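Local coordinates for uronate isomerase (Caulobacter crescentus, PDB 2Q01), which catalyses the interconversion of D-glucuronate and D-fructuronate, and of D-galacturonate and D-tagaturonate, in pentose and glucuronate metabolism, at residues E219-D224 with L232-L237. Residues are numbered along the deposited sequence; the frame is centred on the assembly and turned at random.
Sequences ETSGQD and LEAHRL
Ser221, the last residue of helix 210-221, meets Ala234 on helix 228-244 at the closest CA-CA approach of the two segments, 5.4 Å, with Ser221 CB 3.7 Å from Ala234 CB. The hydroxyl is turned back between backbone N and carbonyl carbon (chi1 62°), where OG bonds to Phe217 O and weakly accepts Gln223 N at 3.4 Å; toward Ala234 it offers only van der Waals contact. Gly222, with positive phi, ends the helical run and turns the chain so that Gln223 also faces the second helix. There Gln223 CG rests 4.0 Å from Ala234 CB, and a bend at chi2 (-72°) carries the amide between two neighbours, its plane 76° from the Glu233 carboxylate: OE1 is 3.8 Å from Glu233 CB, while NE2 is 4.0 Å from Leu237 CD1. Replacing Gln223 with alanine would keep the CB contact but is likely to open a gap over Glu233 CB and Leu237 CD1. Glu233 spends its carboxylate within its own helix, Arg236 NH1 meeting OE2 from above the carboxylate plane in a salt bridge. With 206 Å² buried and no hydrogen bond across, this surface junction of consecutive helices is van der Waals in kind, Ala234 at its centre, Glu233 and Leu237 beside it.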
ATOM      1  N   GLU B 219     -10.925  21.546  38.781  1.00 51.25           N
ATOM      2  CA  GLU B 219     -10.079  22.431  39.587  1.00 55.01           C
ATOM      3  C   GLU B 219      -9.438  23.539  38.750  1.00 56.67           C
ATOM      4  O   GLU B 219      -9.418  24.694  39.171  1.00 60.13           O
ATOM      5  CB  GLU B 219      -8.990  21.640  40.317  1.00 57.75           C
ATOM      6  CG  GLU B 219      -9.514  20.617  41.322  1.00 72.63           C
ATOM      7  CD  GLU B 219      -8.454  19.613  41.764  1.00 85.85           C
ATOM      8  OE1 GLU B 219      -7.298  19.696  41.289  1.00 91.67           O
ATOM      9  OE2 GLU B 219      -8.782  18.735  42.591  1.00 80.97           O
ATOM     10  N   THR B 220      -8.931  23.186  37.569  1.00 55.90           N
ATOM     11  CA  THR B 220      -8.283  24.158  36.675  1.00 51.64           C
ATOM     12  C   THR B 220      -9.258  25.098  35.958  1.00 47.35           C
ATOM     13  O   THR B 220      -8.872  26.182  35.524  1.00 56.01           O
ATOM     14  CB  THR B 220      -7.373  23.481  35.618  1.00 45.35           C
ATOM     15  OG1 THR B 220      -8.162  22.666  34.747  1.00 42.38           O
ATOM     16  CG2 THR B 220      -6.298  22.634  36.278  1.00 39.93           C
ATOM     17  N   SER B 221     -10.513  24.687  35.830  1.00 45.23           N
ATOM     18  CA  SER B 221     -11.507  25.516  35.153  1.00 52.67           C
ATOM     19  C   SER B 221     -12.455  26.243  36.106  1.00 51.24           C
ATOM     20  O   SER B 221     -12.985  27.300  35.764  1.00 54.19           O
ATOM     21  CB  SER B 221     -12.314  24.684  34.159  1.00 48.78           C
ATOM     22  OG  SER B 221     -13.038  23.663  34.822  1.00 47.95           O
ATOM     23  N   GLY B 222     -12.675  25.666  37.287  1.00 48.96           N
ATOM     24  CA  GLY B 222     -13.611  26.216  38.266  1.00 52.39           C
ATOM     25  C   GLY B 222     -15.061  25.993  37.875  1.00 60.19           C
ATOM     26  O   GLY B 222     -15.950  26.710  38.342  1.00 63.97           O
ATOM     27  N   GLN B 223     -15.293  24.987  37.030  1.00 61.12           N
ATOM     28  CA  GLN B 223     -16.607  24.724  36.441  1.00 58.19           C
ATOM     29  C   GLN B 223     -17.205  23.395  36.889  1.00 61.12           C
ATOM     30  O   GLN B 223     -16.479  22.485  37.298  1.00 63.00           O
ATOM     31  CB  GLN B 223     -16.507  24.728  34.914  1.00 53.37           C
ATOM     32  CG  GLN B 223     -16.177  26.078  34.302  1.00 52.08           C
ATOM     33  CD  GLN B 223     -17.331  27.058  34.376  1.00 59.04           C
ATOM     34  OE1 GLN B 223     -18.452  26.761  33.950  1.00 53.36           O
ATOM     35  NE2 GLN B 223     -17.059  28.242  34.911  1.00 57.93           N
ATOM     36  N   ASP B 224     -18.534  23.296  36.809  1.00 63.27           N
ATOM     37  CA  ASP B 224     -19.232  22.026  36.995  1.00 61.73           C
ATOM     38  C   ASP B 224     -19.015  21.190  35.739  1.00 54.63           C
ATOM     39  O   ASP B 224     -19.706  21.333  34.732  1.00 51.94           O
ATOM     40  CB  ASP B 224     -20.725  22.224  37.295  1.00 64.32           C
ATOM     41  CG  ASP B 224     -21.443  20.911  37.628  1.00 68.53           C
ATOM     42  OD1 ASP B 224     -20.777  19.927  38.024  1.00 62.56           O
ATOM     43  OD2 ASP B 224     -22.686  20.866  37.498  1.00 70.86           O
ATOM     44  N   LEU B 232     -18.551  22.145  28.469  1.00 40.53           N
ATOM     45  CA  LEU B 232     -18.178  22.884  27.276  1.00 40.11           C
ATOM     46  C   LEU B 232     -17.572  24.246  27.604  1.00 44.02           C
ATOM     47  O   LEU B 232     -16.617  24.666  26.946  1.00 50.09           O
ATOM     48  CB  LEU B 232     -19.379  23.039  26.343  1.00 32.27           C
ATOM     49  CG  LEU B 232     -19.884  21.778  25.640  1.00 32.23           C
ATOM     50  CD1 LEU B 232     -20.940  22.152  24.623  1.00 37.85           C
ATOM     51  CD2 LEU B 232     -18.737  21.025  24.979  1.00 37.58           C
ATOM     52  N   GLU B 233     -18.117  24.922  28.617  1.00 41.43           N
ATOM     53  CA  GLU B 233     -17.525  26.166  29.124  1.00 43.71           C
ATOM     54  C   GLU B 233     -16.138  25.961  29.712  1.00 40.87           C
ATOM     55  O   GLU B 233     -15.274  26.820  29.573  1.00 50.16           O
ATOM     56  CB  GLU B 233     -18.420  26.846  30.162  1.00 40.21           C
ATOM     57  CG  GLU B 233     -19.157  28.069  29.631  1.00 61.85           C
ATOM     58  CD  GLU B 233     -18.218  29.143  29.094  1.00 67.35           C
ATOM     59  OE1 GLU B 233     -17.284  29.541  29.824  1.00 75.75           O
ATOM     60  OE2 GLU B 233     -18.420  29.591  27.942  1.00 63.90           O
ATOM     61  N   ALA B 234     -15.939  24.818  30.362  1.00 40.86           N
ATOM     62  CA  ALA B 234     -14.645  24.454  30.923  1.00 39.69           C
ATOM     63  C   ALA B 234     -13.595  24.220  29.841  1.00 42.91           C
ATOM     64  O   ALA B 234     -12.420  24.496  30.055  1.00 49.17           O
ATOM     65  CB  ALA B 234     -14.783  23.231  31.800  1.00 45.40           C
ATOM     66  N   HIS B 235     -14.023  23.715  28.685  1.00 44.00           N
ATOM     67  CA  HIS B 235     -13.135  23.533  27.538  1.00 32.64           C
ATOM     68  C   HIS B 235     -12.758  24.859  26.892  1.00 40.78           C
ATOM     69  O   HIS B 235     -11.618  25.037  26.464  1.00 35.01           O
ATOM     70  CB  HIS B 235     -13.781  22.638  26.492  1.00 34.37           C
ATOM     71  CG  HIS B 235     -13.527  21.179  26.693  1.00 29.67           C
ATOM     72  ND1 HIS B 235     -12.272  20.621  26.588  1.00 38.67           N
ATOM     73  CD2 HIS B 235     -14.373  20.154  26.949  1.00 38.14           C
ATOM     74  CE1 HIS B 235     -12.350  19.319  26.794  1.00 34.80           C
ATOM     75  NE2 HIS B 235     -13.615  19.009  27.012  1.00 47.04           N
ATOM     76  N   ARG B 236     -13.721  25.777  26.818  1.00 36.19           N
ATOM     77  CA  ARG B 236     -13.492  27.100  26.251  1.00 33.08           C
ATOM     78  C   ARG B 236     -12.524  27.917  27.096  1.00 42.27           C
ATOM     79  O   ARG B 236     -11.606  28.543  26.560  1.00 49.10           O
ATOM     80  CB  ARG B 236     -14.805  27.856  26.087  1.00 25.71           C
ATOM     81  CG  ARG B 236     -15.658  27.370  24.942  1.00 40.83           C
ATOM     82  CD  ARG B 236     -16.860  28.285  24.722  1.00 48.45           C
ATOM     83  NE  ARG B 236     -17.989  27.530  24.183  1.00 56.36           N
ATOM     84  CZ  ARG B 236     -19.027  27.105  24.900  1.00 54.88           C
ATOM     85  NH1 ARG B 236     -19.114  27.377  26.198  1.00 47.14           N
ATOM     86  NH2 ARG B 236     -19.992  26.413  24.310  1.00 35.13           N
ATOM     87  N   LEU B 237     -12.726  27.889  28.413  1.00 40.84           N
ATOM     88  CA  LEU B 237     -11.863  28.599  29.354  1.00 40.25           C
ATOM     89  C   LEU B 237     -10.440  28.043  29.379  1.00 45.93           C
ATOM     90  O   LEU B 237      -9.480  28.802  29.516  1.00 53.30           O
ATOM     91  CB  LEU B 237     -12.465  28.585  30.764  1.00 39.26           C
ATOM     92  CG  LEU B 237     -13.748  29.379  31.036  1.00 39.73           C
ATOM     93  CD1 LEU B 237     -14.094  29.296  32.510  1.00 50.70           C
ATOM     94  CD2 LEU B 237     -13.653  30.840  30.590  1.00 45.59           C
TER